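Omega-class glutathione S-transferase (Bombyx mori, PDB 3WD6) binds glutathione and probably acts as a glutathione transferase and as a glutathione-dependent dehydroascorbate reductase. Local coordinates at residues V32-Y37 with R43-L48; P107-D112 with L118-V123; G166-D171 with I212-K217. All coordinates share one frame; numbering follows the deposited sequence.

Overall arrangement
Interaction 1 is the core contact: its centre lies about 7 Å from the chain centre, every touching residue is buried, and its chemistry is mainly apolar strand-to-helix packing in the glutathione-binding domain. The centres of interactions 2 and 3 lie about 16 Å from the chain centre, and each sets an irregular segment on a helix of the helical domain. Interaction 2 mixes aliphatic groups with an aspartate and a lysine paired elsewhere; interaction 3 joins a buried Met-aromatic contact to a water bridge at the surface. A47 CB of interaction 1 meets L108 CD1 of interaction 2 at 3.6 Å, and I122 CG2 meets L170 CD1 of interaction 3 at 3.8 Å, whereas 1 and 3 do not touch.

Interaction 1: residues V32-Y37 with R43-L48. With EDO (1,2-ethanediol), chain H.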
ATOM      1  N   VAL A  32      -7.707  10.934  -5.725  1.00 21.47           N
ATOM      2  CA  VAL A  32      -7.701   9.567  -5.215  1.00 21.70           C
ATOM      3  C   VAL A  32      -8.744   9.398  -4.117  1.00 21.52           C
ATOM      4  O   VAL A  32      -8.681  10.106  -3.103  1.00 20.58           O
ATOM      5  CB  VAL A  32      -6.323   9.202  -4.594  1.00 24.14           C
ATOM      6  CG1 VAL A  32      -6.286   7.728  -4.148  1.00 19.23           C
ATOM      7  CG2 VAL A  32      -5.197   9.496  -5.578  1.00 22.41           C
ATOM      8  N   TYR A  33      -9.679   8.463  -4.302  1.00 19.88           N
ATOM      9  CA  TYR A  33     -10.525   8.019  -3.186  1.00 21.64           C
ATOM     10  C   TYR A  33      -9.713   7.023  -2.365  1.00 21.81           C
ATOM     11  O   TYR A  33      -9.319   5.954  -2.861  1.00 20.52           O
ATOM     12  CB  TYR A  33     -11.874   7.433  -3.668  1.00 21.36           C
ATOM     13  CG  TYR A  33     -12.683   8.498  -4.368  1.00 23.69           C
ATOM     14  CD1 TYR A  33     -13.430   9.412  -3.638  1.00 22.10           C
ATOM     15  CD2 TYR A  33     -12.643   8.640  -5.758  1.00 24.72           C
ATOM     16  CE1 TYR A  33     -14.143  10.418  -4.262  1.00 24.26           C
ATOM     17  CE2 TYR A  33     -13.359   9.654  -6.395  1.00 24.75           C
ATOM     18  CZ  TYR A  33     -14.103  10.536  -5.638  1.00 24.44           C
ATOM     19  OH  TYR A  33     -14.810  11.550  -6.240  1.00 26.91           O
ATOM     20  N   ASN A  34      -9.457   7.388  -1.112  1.00 23.39           N
ATOM     21  CA  ASN A  34      -8.440   6.729  -0.300  1.00 21.07           C
ATOM     22  C   ASN A  34      -8.978   6.398   1.085  1.00 22.69           C
ATOM     23  O   ASN A  34     -10.045   6.909   1.469  1.00 23.15           O
ATOM     24  CB  ASN A  34      -7.277   7.726  -0.155  1.00 18.47           C
ATOM     25  CG  ASN A  34      -6.075   7.157   0.573  1.00 19.14           C
ATOM     26  OD1 ASN A  34      -5.584   6.062   0.258  1.00 18.37           O
ATOM     27  ND2 ASN A  34      -5.574   7.917   1.551  1.00 19.43           N
ATOM     28  N   MET A  35      -8.269   5.543   1.828  1.00 20.67           N
ATOM     29  CA  MET A  35      -8.323   5.651   3.283  1.00 21.24           C
ATOM     30  C   MET A  35      -6.930   5.454   3.860  1.00 20.61           C
ATOM     31  O   MET A  35      -6.190   4.563   3.436  1.00 17.74           O
ATOM     32  CB  MET A  35      -9.405   4.792   3.930  1.00 22.88           C
ATOM     33  CG  MET A  35      -8.960   3.470   4.421  1.00 24.99           C
ATOM     34  SD  MET A  35      -8.413   3.423   6.163  1.00 27.33           S
ATOM     35  CE  MET A  35      -8.422   1.619   6.322  1.00 18.40           C
ATOM     36  N   ARG A  36      -6.590   6.327   4.812  1.00 23.17           N
ATOM     37  CA  ARG A  36      -5.209   6.600   5.203  1.00 20.95           C
ATOM     38  C   ARG A  36      -4.431   5.330   5.562  1.00 22.12           C
ATOM     39  O   ARG A  36      -3.216   5.245   5.326  1.00 22.30           O
ATOM     40  CB  ARG A  36      -5.174   7.627   6.352  1.00 22.35           C
ATOM     41  CG  ARG A  36      -3.770   8.088   6.785  1.00 20.54           C
ATOM     42  CD  ARG A  36      -3.207   9.141   5.839  1.00 20.41           C
ATOM     43  NE  ARG A  36      -1.855   9.574   6.212  1.00 20.67           N
ATOM     44  CZ  ARG A  36      -0.758   8.814   6.120  1.00 20.67           C
ATOM     45  NH1 ARG A  36      -0.835   7.547   5.692  1.00 16.35           N
ATOM     46  NH2 ARG A  36       0.423   9.328   6.457  1.00 19.79           N
ATOM     47  N   TYR A  37      -5.140   4.341   6.098  1.00 20.97           N
ATOM     48  CA  TYR A  37      -4.515   3.139   6.630  1.00 18.29           C
ATOM     49  C   TYR A  37      -4.688   1.981   5.660  1.00 20.98           C
ATOM     50  O   TYR A  37      -4.267   0.856   5.942  1.00 21.75           O
ATOM     51  CB  TYR A  37      -5.120   2.827   8.019  1.00 22.00           C
ATOM     52  CG  TYR A  37      -4.983   4.019   8.947  1.00 22.37           C
ATOM     53  CD1 TYR A  37      -3.864   4.178   9.760  1.00 22.84           C
ATOM     54  CD2 TYR A  37      -5.938   5.018   8.957  1.00 23.69           C
ATOM     55  CE1 TYR A  37      -3.723   5.301  10.583  1.00 22.74           C
ATOM     56  CE2 TYR A  37      -5.812   6.127   9.767  1.00 24.03           C
ATOM     57  CZ  TYR A  37      -4.704   6.276  10.568  1.00 25.46           C
ATOM     58  OH  TYR A  37      -4.609   7.404  11.374  1.00 27.77           O
ATOM     59  N   ARG A  43      -0.612   1.942  -2.455  1.00 18.43           N
ATOM     60  CA  ARG A  43       0.007   1.694  -3.756  1.00 19.37           C
ATOM     61  C   ARG A  43      -0.198   2.865  -4.698  1.00 19.67           C
ATOM     62  O   ARG A  43       0.736   3.277  -5.405  1.00 19.47           O
ATOM     63  CB  ARG A  43      -0.579   0.431  -4.394  1.00 17.45           C
ATOM     64  CG  ARG A  43      -0.114  -0.835  -3.763  1.00 16.49           C
ATOM     65  CD  ARG A  43      -0.952  -1.967  -4.242  1.00 19.97           C
ATOM     66  NE  ARG A  43      -0.291  -3.252  -4.040  1.00 18.62           N
ATOM     67  CZ  ARG A  43      -0.832  -4.418  -4.356  1.00 18.81           C
ATOM     68  NH1 ARG A  43      -2.070  -4.457  -4.872  1.00 17.48           N
ATOM     69  NH2 ARG A  43      -0.131  -5.537  -4.163  1.00 17.77           N
ATOM     70  N   THR A  44      -1.420   3.396  -4.719  1.00 18.19           N
ATOM     71  CA  THR A  44      -1.747   4.478  -5.639  1.00 16.88           C
ATOM     72  C   THR A  44      -1.029   5.769  -5.217  1.00 17.98           C
ATOM     73  O   THR A  44      -0.453   6.468  -6.056  1.00 19.82           O
ATOM     74  CB  THR A  44      -3.273   4.672  -5.733  1.00 17.66           C
ATOM     75  OG1 THR A  44      -3.887   3.448  -6.184  1.00 15.95           O
ATOM     76  CG2 THR A  44      -3.613   5.813  -6.690  1.00 17.22           C
ATOM     77  N   ILE A  45      -1.055   6.082  -3.918  1.00 18.24           N
ATOM     78  CA  ILE A  45      -0.290   7.219  -3.360  1.00 17.16           C
ATOM     79  C   ILE A  45       1.212   7.150  -3.686  1.00 16.41           C
ATOM     80  O   ILE A  45       1.814   8.141  -4.131  1.00 17.47           O
ATOM     81  CB  ILE A  45      -0.405   7.264  -1.816  1.00 19.03           C
ATOM     82  CG1 ILE A  45      -1.875   7.197  -1.365  1.00 18.24           C
ATOM     83  CG2 ILE A  45       0.319   8.473  -1.258  1.00 14.09           C
ATOM     84  CD1 ILE A  45      -2.710   8.361  -1.864  1.00 19.41           C
ATOM     85  N   LEU A  46       1.825   5.993  -3.439  1.00 14.89           N
ATOM     86  CA  LEU A  46       3.254   5.833  -3.692  1.00 18.27           C
ATOM     87  C   LEU A  46       3.551   6.156  -5.146  1.00 19.27           C
ATOM     88  O   LEU A  46       4.442   6.947  -5.449  1.00 17.54           O
ATOM     89  CB  LEU A  46       3.720   4.398  -3.385  1.00 16.33           C
ATOM     90  CG  LEU A  46       3.635   3.981  -1.913  1.00 16.20           C
ATOM     91  CD1 LEU A  46       3.997   2.523  -1.761  1.00 18.27           C
ATOM     92  CD2 LEU A  46       4.532   4.883  -1.029  1.00 16.86           C
ATOM     93  N   ALA A  47       2.789   5.534  -6.042  1.00 18.80           N
ATOM     94  CA  ALA A  47       2.996   5.730  -7.459  1.00 18.50           C
ATOM     95  C   ALA A  47       2.889   7.215  -7.786  1.00 19.65           C
ATOM     96  O   ALA A  47       3.803   7.803  -8.401  1.00 20.08           O
ATOM     97  CB  ALA A  47       1.992   4.893  -8.276  1.00 17.95           C
ATOM     98  N   LEU A  48       1.788   7.833  -7.365  1.00 19.71           N
ATOM     99  CA  LEU A  48       1.587   9.259  -7.632  1.00 20.82           C
ATOM    100  C   LEU A  48       2.726  10.103  -7.051  1.00 22.33           C
ATOM    101  O   LEU A  48       3.212  11.042  -7.714  1.00 21.98           O
ATOM    102  CB  LEU A  48       0.247   9.734  -7.086  1.00 20.32           C
ATOM    103  CG  LEU A  48      -0.995   9.163  -7.765  1.00 20.69           C
ATOM    104  CD1 LEU A  48      -2.198   9.431  -6.892  1.00 22.38           C
ATOM    105  CD2 LEU A  48      -1.197   9.784  -9.124  1.00 19.06           C
TER
HETATM  106  C1  EDO H 304       3.783  14.418  -5.272  1.00 37.17           C
HETATM  107  O1  EDO H 304       3.040  13.787  -6.344  1.00 31.27           O
HETATM  108  C2  EDO H 304       2.857  14.775  -4.100  1.00 33.72           C
HETATM  109  O2  EDO H 304       3.539  14.664  -2.836  1.00 33.58           O
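In the beta-alpha-beta unit 31-34, 39-51, 56-60 of the thioredoxin-like glutathione-binding domain, V32 of the first strand packs on T44, I45 and L48 of the helix. The short axes approach to 10.0 Å at 141°, so the helix runs back obliquely against the strand. V32 divides its two methyls among three partners. With CG1 anti to the backbone N (chi1 -176°), that methyl lies 4.2 Å from T44 CG2 and also touches I45 CD1. The other branch, CG2, meets L48 CD1 at 3.3 Å, closer than comfortable packing allows, so the exact distance is doubtful; the two side chains slide past each other in opposite directions. Further along, the amide oxygen OD1 of N34 rests 4.2 Å from I45 CG1, while its ND2 is hydrogen-bonded to N59 and Y224. The T44 side chain, about 7 Å from bound glutathione, turns its methyl to the strand and its hydroxyl to T95. R43 NH1 is bonded to OG of S92, a glutathione-binding residue, so R43 stands behind a residue of the site. At the far end, O1 of an ethanediol lies 3.1 Å from the carbonyl oxygen O of L48.

Interaction 2: residues P107-D112 with L118-V123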
ATOM      1  N   PRO A 107       9.172   6.079 -15.130  1.00 23.34           N
ATOM      2  CA  PRO A 107       8.398   4.852 -15.395  1.00 22.73           C
ATOM      3  C   PRO A 107       8.568   3.818 -14.274  1.00 23.70           C
ATOM      4  O   PRO A 107       9.704   3.496 -13.891  1.00 22.44           O
ATOM      5  CB  PRO A 107       9.003   4.324 -16.704  1.00 24.66           C
ATOM      6  CG  PRO A 107      10.402   4.917 -16.751  1.00 21.18           C
ATOM      7  CD  PRO A 107      10.297   6.266 -16.072  1.00 22.39           C
ATOM      8  N   LEU A 108       7.452   3.310 -13.755  1.00 24.08           N
ATOM      9  CA  LEU A 108       7.501   2.338 -12.670  1.00 23.91           C
ATOM     10  C   LEU A 108       7.716   0.916 -13.176  1.00 24.54           C
ATOM     11  O   LEU A 108       8.431   0.122 -12.547  1.00 24.14           O
ATOM     12  CB  LEU A 108       6.230   2.423 -11.826  1.00 19.88           C
ATOM     13  CG  LEU A 108       6.087   3.808 -11.199  1.00 21.74           C
ATOM     14  CD1 LEU A 108       4.805   3.924 -10.381  1.00 17.92           C
ATOM     15  CD2 LEU A 108       7.335   4.136 -10.359  1.00 19.63           C
ATOM     16  N   LEU A 109       7.094   0.597 -14.307  1.00 23.56           N
ATOM     17  CA  LEU A 109       7.217  -0.732 -14.876  1.00 23.89           C
ATOM     18  C   LEU A 109       8.350  -0.760 -15.902  1.00 25.29           C
ATOM     19  O   LEU A 109       8.483   0.163 -16.720  1.00 25.81           O
ATOM     20  CB  LEU A 109       5.889  -1.166 -15.512  1.00 23.55           C
ATOM     21  CG  LEU A 109       4.799  -1.682 -14.550  1.00 24.59           C
ATOM     22  CD1 LEU A 109       3.404  -1.656 -15.172  1.00 23.96           C
ATOM     23  CD2 LEU A 109       5.126  -3.098 -14.046  1.00 22.19           C
ATOM     24  N   PRO A 110       9.191  -1.809 -15.837  1.00 27.34           N
ATOM     25  CA  PRO A 110      10.184  -2.099 -16.880  1.00 27.40           C
ATOM     26  C   PRO A 110       9.542  -2.030 -18.259  1.00 30.27           C
ATOM     27  O   PRO A 110       8.391  -2.498 -18.443  1.00 28.41           O
ATOM     28  CB  PRO A 110      10.564  -3.558 -16.597  1.00 25.72           C
ATOM     29  CG  PRO A 110      10.387  -3.720 -15.125  1.00 22.41           C
ATOM     30  CD  PRO A 110       9.236  -2.791 -14.731  1.00 24.95           C
ATOM     31  N   GLN A 111      10.267  -1.461 -19.220  1.00 32.47           N
ATOM     32  CA  GLN A 111       9.797  -1.445 -20.608  1.00 37.28           C
ATOM     33  C   GLN A 111       9.849  -2.847 -21.237  1.00 33.01           C
ATOM     34  O   GLN A 111       8.939  -3.244 -21.958  1.00 34.17           O
ATOM     35  CB  GLN A 111      10.582  -0.425 -21.447  1.00 38.12           C
ATOM     36  CG  GLN A 111       9.933   0.998 -21.521  1.00 49.56           C
ATOM     37  CD  GLN A 111      10.031   1.828 -20.212  1.00 50.54           C
ATOM     38  OE1 GLN A 111      10.474   1.335 -19.159  1.00 48.70           O
ATOM     39  NE2 GLN A 111       9.615   3.097 -20.288  1.00 46.80           N
ATOM     40  N   ASP A 112      10.902  -3.602 -20.943  1.00 29.31           N
ATOM     41  CA  ASP A 112      11.032  -4.954 -21.496  1.00 33.60           C
ATOM     42  C   ASP A 112       9.968  -5.919 -20.952  1.00 31.34           C
ATOM     43  O   ASP A 112       9.843  -6.100 -19.729  1.00 33.41           O
ATOM     44  CB  ASP A 112      12.432  -5.518 -21.224  1.00 32.48           C
ATOM     45  CG  ASP A 112      12.524  -6.983 -21.568  1.00 36.18           C
ATOM     46  OD1 ASP A 112      12.392  -7.303 -22.772  1.00 35.56           O
ATOM     47  OD2 ASP A 112      12.703  -7.820 -20.643  1.00 38.39           O
ATOM     48  N   LEU A 118       8.293 -10.320 -14.621  1.00 24.31           N
ATOM     49  CA  LEU A 118       8.999 -10.638 -13.379  1.00 23.38           C
ATOM     50  C   LEU A 118       8.577  -9.713 -12.240  1.00 21.40           C
ATOM     51  O   LEU A 118       8.335 -10.163 -11.117  1.00 21.39           O
ATOM     52  CB  LEU A 118      10.504 -10.533 -13.583  1.00 23.43           C
ATOM     53  CG  LEU A 118      11.211 -11.770 -14.140  1.00 33.61           C
ATOM     54  CD1 LEU A 118      10.231 -12.659 -14.904  1.00 29.04           C
ATOM     55  CD2 LEU A 118      12.414 -11.369 -15.003  1.00 28.08           C
ATOM     56  N   ASP A 119       8.482  -8.419 -12.519  1.00 20.14           N
ATOM     57  CA  ASP A 119       7.995  -7.501 -11.506  1.00 18.20           C
ATOM     58  C   ASP A 119       6.608  -7.871 -10.999  1.00 18.00           C
ATOM     59  O   ASP A 119       6.379  -7.867  -9.793  1.00 19.82           O
ATOM     60  CB  ASP A 119       8.017  -6.073 -12.019  1.00 19.04           C
ATOM     61  CG  ASP A 119       9.316  -5.382 -11.710  1.00 20.69           C
ATOM     62  OD1 ASP A 119      10.319  -6.098 -11.427  1.00 20.75           O
ATOM     63  OD2 ASP A 119       9.328  -4.129 -11.730  1.00 20.82           O
ATOM     64  N   LYS A 120       5.692  -8.217 -11.900  1.00 17.39           N
ATOM     65  CA  LYS A 120       4.329  -8.554 -11.485  1.00 19.97           C
ATOM     66  C   LYS A 120       4.313  -9.849 -10.664  1.00 21.07           C
ATOM     67  O   LYS A 120       3.563  -9.972  -9.684  1.00 20.16           O
ATOM     68  CB  LYS A 120       3.389  -8.664 -12.696  1.00 24.68           C
ATOM     69  CG  LYS A 120       3.499  -7.493 -13.678  1.00 22.68           C
ATOM     70  CD  LYS A 120       2.239  -7.352 -14.530  1.00 24.65           C
ATOM     71  CE  LYS A 120       2.150  -5.925 -15.109  1.00 29.87           C
ATOM     72  NZ  LYS A 120       0.765  -5.505 -15.515  1.00 32.81           N
ATOM     73  N   ILE A 121       5.158 -10.803 -11.059  1.00 20.27           N
ATOM     74  CA  ILE A 121       5.337 -12.030 -10.295  1.00 20.71           C
ATOM     75  C   ILE A 121       5.780 -11.689  -8.873  1.00 20.71           C
ATOM     76  O   ILE A 121       5.167 -12.117  -7.882  1.00 22.58           O
ATOM     77  CB  ILE A 121       6.347 -12.976 -11.002  1.00 22.16           C
ATOM     78  CG1 ILE A 121       5.684 -13.526 -12.280  1.00 24.48           C
ATOM     79  CG2 ILE A 121       6.815 -14.107 -10.069  1.00 17.15           C
ATOM     80  CD1 ILE A 121       6.622 -14.250 -13.250  1.00 22.30           C
ATOM     81  N   ILE A 122       6.836 -10.897  -8.763  1.00 19.98           N
ATOM     82  CA  ILE A 122       7.275 -10.454  -7.453  1.00 20.14           C
ATOM     83  C   ILE A 122       6.117  -9.901  -6.610  1.00 20.29           C
ATOM     84  O   ILE A 122       5.934 -10.313  -5.467  1.00 19.20           O
ATOM     85  CB  ILE A 122       8.401  -9.439  -7.582  1.00 21.15           C
ATOM     86  CG1 ILE A 122       9.674 -10.178  -8.018  1.00 17.06           C
ATOM     87  CG2 ILE A 122       8.606  -8.701  -6.247  1.00 18.48           C
ATOM     88  CD1 ILE A 122      10.741  -9.273  -8.626  1.00 20.16           C
ATOM     89  N   VAL A 123       5.328  -8.986  -7.172  1.00 20.34           N
ATOM     90  CA  VAL A 123       4.184  -8.447  -6.441  1.00 20.46           C
ATOM     91  C   VAL A 123       3.244  -9.551  -5.950  1.00 20.62           C
ATOM     92  O   VAL A 123       2.808  -9.512  -4.797  1.00 19.91           O
ATOM     93  CB  VAL A 123       3.359  -7.473  -7.293  1.00 21.61           C
ATOM     94  CG1 VAL A 123       2.074  -7.107  -6.549  1.00 18.00           C
ATOM     95  CG2 VAL A 123       4.175  -6.249  -7.632  1.00 18.05           C
TER
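L108 brings its carbonyl oxygen within 4.4 Å of D119 OD2, the first approach of the linker 107-112 to helix 113-125. In the glutathione transferase fold this linker leads from the thioredoxin-like domain to the all-helical one, and helix 113-125 is the first long helix of the latter. The linker is held by D100, whose carboxylate takes the backbone N-H of L108 on OD1 and that of L109 on OD2. The backbones come nearest at L109, with L109 CA 7.6 Å from D119 CA. Its side chain starts across the contact and then bends in, CG anti to the carbonyl carbon (chi1 -79°), so that CD2 reaches K120 CE at 4.2 Å. This is contact with the aliphatic part of the lysine alone; the ammonium NZ goes on to a salt bridge with E97. P110 sets its CD and CG against the D119 carboxylate. CD is 3.3 Å from OD2 and CG is 3.6 Å from the same oxygen, whose exact position is uncertain, since D171 is modelled very close to it; OD1 is in a salt bridge with R165. A glycine in place of P110 would remove both methylenes and would probably open a gap beside D119 OD2, while releasing the backbone from the phi of -48° that the ring imposes. The two segments share no hydrogen bond, and the 156 Å² buried between them rests on the P110–D119 and L109–K120 packing. D112 closes the linker as the N-cap residue of the helix: its side-chain oxygen OD2 accepts the backbone N-H of K115.

Interaction 3: residues G166-D171 with I212-K217; sequences GTVFLD and IDNMLK
N214 reaches toward V168 and F169 from helix 206-216, and its amide works in two ways. Its ND2 gives a hydrogen bond of 3.0 Å to a water. That water in turn donates to the backbone O of V168 at 2.7 Å, forming a one-water bridge from helix to loop on the exposed side, where V168 lies. The same ND2 lies 4.0 Å from V168 CG1, a simple packing contact in which the two side chains cross at about a right angle. Nearer the helix, N214 CB sits 3.9 Å from F169 CE1. The amide and ring planes are 83° apart, so the amide stands nearly upright to the ring and does not stack on it. V168 shields that ring from within its own segment, its CG1 being 3.6 Å above the F169 plane and over the centre.

M215 comes next and makes a Met-aromatic contact, which ties helix 206-216 to the loop between helices 145-165 and 177-189 in the helical domain of the transferase fold. Bent at chi2 (-71°) and again at chi3, the methionine chain folds round to put SD 3.5 Å from F169 CE1. The sulfur is 4.3 Å from the ring centroid and 51° off the normal, an oblique approach, while M215 N lies at the ring edge, in plane. The loop carrying F169 is braced by T167, whose OG1 donates to F169 O at 2.6 Å in the carbonyl plane. Around the sulfur-ring pair, P175 touches both side chains and W183 lies against M215.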
ATOM      1  N   GLY A 166      21.013  -7.823  -7.394  1.00 20.23           N
ATOM      2  CA  GLY A 166      22.191  -7.142  -6.897  1.00 18.77           C
ATOM      3  C   GLY A 166      22.054  -5.639  -6.726  1.00 19.91           C
ATOM      4  O   GLY A 166      23.036  -4.956  -6.411  1.00 20.47           O
ATOM      5  N   THR A 167      20.854  -5.102  -6.929  1.00 18.78           N
ATOM      6  CA  THR A 167      20.701  -3.652  -6.817  1.00 19.16           C
ATOM      7  C   THR A 167      20.156  -3.229  -5.450  1.00 19.63           C
ATOM      8  O   THR A 167      19.825  -4.078  -4.607  1.00 19.00           O
ATOM      9  CB  THR A 167      19.903  -3.034  -8.002  1.00 19.61           C
ATOM     10  OG1 THR A 167      18.621  -3.655  -8.109  1.00 21.00           O
ATOM     11  CG2 THR A 167      20.661  -3.241  -9.327  1.00 16.30           C
ATOM     12  N   VAL A 168      20.084  -1.922  -5.223  1.00 18.15           N
ATOM     13  CA  VAL A 168      19.584  -1.415  -3.954  1.00 17.00           C
ATOM     14  C   VAL A 168      18.123  -1.809  -3.813  1.00 18.85           C
ATOM     15  O   VAL A 168      17.680  -2.253  -2.736  1.00 18.09           O
ATOM     16  CB  VAL A 168      19.729   0.125  -3.865  1.00 18.53           C
ATOM     17  CG1 VAL A 168      19.098   0.677  -2.570  1.00 16.59           C
ATOM     18  CG2 VAL A 168      21.210   0.522  -3.982  1.00 15.87           C
ATOM     19  N   PHE A 169      17.382  -1.647  -4.907  1.00 15.61           N
ATOM     20  CA  PHE A 169      15.949  -1.912  -4.921  1.00 18.69           C
ATOM     21  C   PHE A 169      15.613  -2.956  -5.975  1.00 19.75           C
ATOM     22  O   PHE A 169      16.396  -3.200  -6.904  1.00 18.08           O
ATOM     23  CB  PHE A 169      15.168  -0.624  -5.214  1.00 20.06           C
ATOM     24  CG  PHE A 169      15.376   0.462  -4.189  1.00 20.11           C
ATOM     25  CD1 PHE A 169      14.901   0.304  -2.894  1.00 16.50           C
ATOM     26  CD2 PHE A 169      16.044   1.647  -4.523  1.00 21.40           C
ATOM     27  CE1 PHE A 169      15.091   1.303  -1.935  1.00 20.41           C
ATOM     28  CE2 PHE A 169      16.233   2.660  -3.564  1.00 21.90           C
ATOM     29  CZ  PHE A 169      15.753   2.485  -2.265  1.00 16.79           C
ATOM     30  N   LEU A 170      14.443  -3.567  -5.842  1.00 19.87           N
ATOM     31  CA  LEU A 170      14.026  -4.553  -6.821  1.00 17.74           C
ATOM     32  C   LEU A 170      14.103  -3.984  -8.243  1.00 19.23           C
ATOM     33  O   LEU A 170      14.546  -4.660  -9.178  1.00 19.76           O
ATOM     34  CB  LEU A 170      12.616  -5.031  -6.509  1.00 17.70           C
ATOM     35  CG  LEU A 170      12.501  -5.894  -5.249  1.00 17.67           C
ATOM     36  CD1 LEU A 170      11.007  -6.063  -4.812  1.00 17.34           C
ATOM     37  CD2 LEU A 170      13.201  -7.252  -5.433  1.00 16.08           C
ATOM     38  N   ASP A 171      13.698  -2.735  -8.418  1.00 18.68           N
ATOM     39  CA  ASP A 171      13.660  -2.175  -9.766  1.00 19.99           C
ATOM     40  C   ASP A 171      14.920  -1.410 -10.199  1.00 21.00           C
ATOM     41  O   ASP A 171      14.973  -0.907 -11.326  1.00 22.23           O
ATOM     42  CB  ASP A 171      12.386  -1.343  -9.976  1.00 22.05           C
ATOM     43  CG  ASP A 171      11.162  -2.222 -10.201  1.00 22.63           C
ATOM     44  OD1 ASP A 171      11.212  -3.060 -11.132  1.00 25.48           O
ATOM     45  OD2 ASP A 171      10.170  -2.115  -9.435  1.00 21.23           O
ATOM     46  N   ILE A 212      14.483  -2.702   3.585  1.00 19.52           N
ATOM     47  CA  ILE A 212      13.405  -1.972   4.227  1.00 17.52           C
ATOM     48  C   ILE A 212      13.890  -0.611   4.740  1.00 20.18           C
ATOM     49  O   ILE A 212      13.223   0.413   4.500  1.00 18.57           O
ATOM     50  CB  ILE A 212      12.693  -2.809   5.304  1.00 20.21           C
ATOM     51  CG1 ILE A 212      11.881  -3.906   4.605  1.00 22.49           C
ATOM     52  CG2 ILE A 212      11.770  -1.937   6.175  1.00 14.79           C
ATOM     53  CD1 ILE A 212      11.530  -5.084   5.495  1.00 21.26           C
ATOM     54  N   ASP A 213      15.044  -0.584   5.415  1.00 19.88           N
ATOM     55  CA  ASP A 213      15.643   0.697   5.835  1.00 19.95           C
ATOM     56  C   ASP A 213      15.826   1.676   4.689  1.00 19.33           C
ATOM     57  O   ASP A 213      15.562   2.871   4.851  1.00 18.73           O
ATOM     58  CB  ASP A 213      17.009   0.480   6.499  1.00 22.22           C
ATOM     59  CG  ASP A 213      16.898  -0.186   7.846  1.00 28.83           C
ATOM     60  OD1 ASP A 213      15.811  -0.090   8.483  1.00 34.01           O
ATOM     61  OD2 ASP A 213      17.895  -0.811   8.268  1.00 31.01           O
ATOM     62  N   ASN A 214      16.325   1.188   3.549  1.00 18.60           N
ATOM     63  CA  ASN A 214      16.510   2.063   2.393  1.00 18.14           C
ATOM     64  C   ASN A 214      15.164   2.566   1.864  1.00 16.87           C
ATOM     65  O   ASN A 214      15.027   3.726   1.492  1.00 16.16           O
ATOM     66  CB  ASN A 214      17.321   1.369   1.294  1.00 16.29           C
ATOM     67  CG  ASN A 214      18.774   1.136   1.709  1.00 17.80           C
ATOM     68  OD1 ASN A 214      19.394   1.996   2.335  1.00 21.77           O
ATOM     69  ND2 ASN A 214      19.322  -0.023   1.359  1.00 15.92           N
ATOM     70  N   MET A 215      14.154   1.707   1.862  1.00 16.88           N
ATOM     71  CA  MET A 215      12.855   2.131   1.346  1.00 18.50           C
ATOM     72  C   MET A 215      12.266   3.310   2.150  1.00 17.78           C
ATOM     73  O   MET A 215      11.720   4.276   1.581  1.00 18.32           O
ATOM     74  CB  MET A 215      11.892   0.947   1.255  1.00 16.63           C
ATOM     75  CG  MET A 215      12.107   0.062  -0.006  1.00 16.69           C
ATOM     76  SD  MET A 215      11.602   0.818  -1.589  1.00 19.21           S
ATOM     77  CE  MET A 215       9.802   0.800  -1.376  1.00 14.75           C
ATOM     78  N   LEU A 216      12.412   3.236   3.469  1.00 17.07           N
ATOM     79  CA  LEU A 216      11.957   4.275   4.389  1.00 18.50           C
ATOM     80  C   LEU A 216      12.514   5.634   4.010  1.00 18.78           C
ATOM     81  O   LEU A 216      11.919   6.663   4.319  1.00 16.85           O
ATOM     82  CB  LEU A 216      12.401   3.945   5.813  1.00 17.25           C
ATOM     83  CG  LEU A 216      11.632   2.778   6.429  1.00 20.12           C
ATOM     84  CD1 LEU A 216      12.268   2.349   7.749  1.00 18.22           C
ATOM     85  CD2 LEU A 216      10.154   3.150   6.617  1.00 16.94           C
ATOM     86  N   LYS A 217      13.658   5.641   3.335  1.00 18.83           N
ATOM     87  CA  LYS A 217      14.295   6.906   2.975  1.00 20.90           C
ATOM     88  C   LYS A 217      13.895   7.400   1.584  1.00 17.65           C
ATOM     89  O   LYS A 217      14.266   8.506   1.193  1.00 18.61           O
ATOM     90  CB  LYS A 217      15.822   6.801   3.075  1.00 18.51           C
ATOM     91  CG  LYS A 217      16.370   6.868   4.484  1.00 18.01           C
ATOM     92  CD  LYS A 217      17.851   6.485   4.438  1.00 22.40           C
ATOM     93  CE  LYS A 217      18.350   5.918   5.775  1.00 22.74           C
ATOM     94  NZ  LYS A 217      18.738   7.037   6.649  1.00 30.16           N
TER
HETATM   95  O   HOH W   1      18.888  -2.461  -0.349  1.00 18.23           O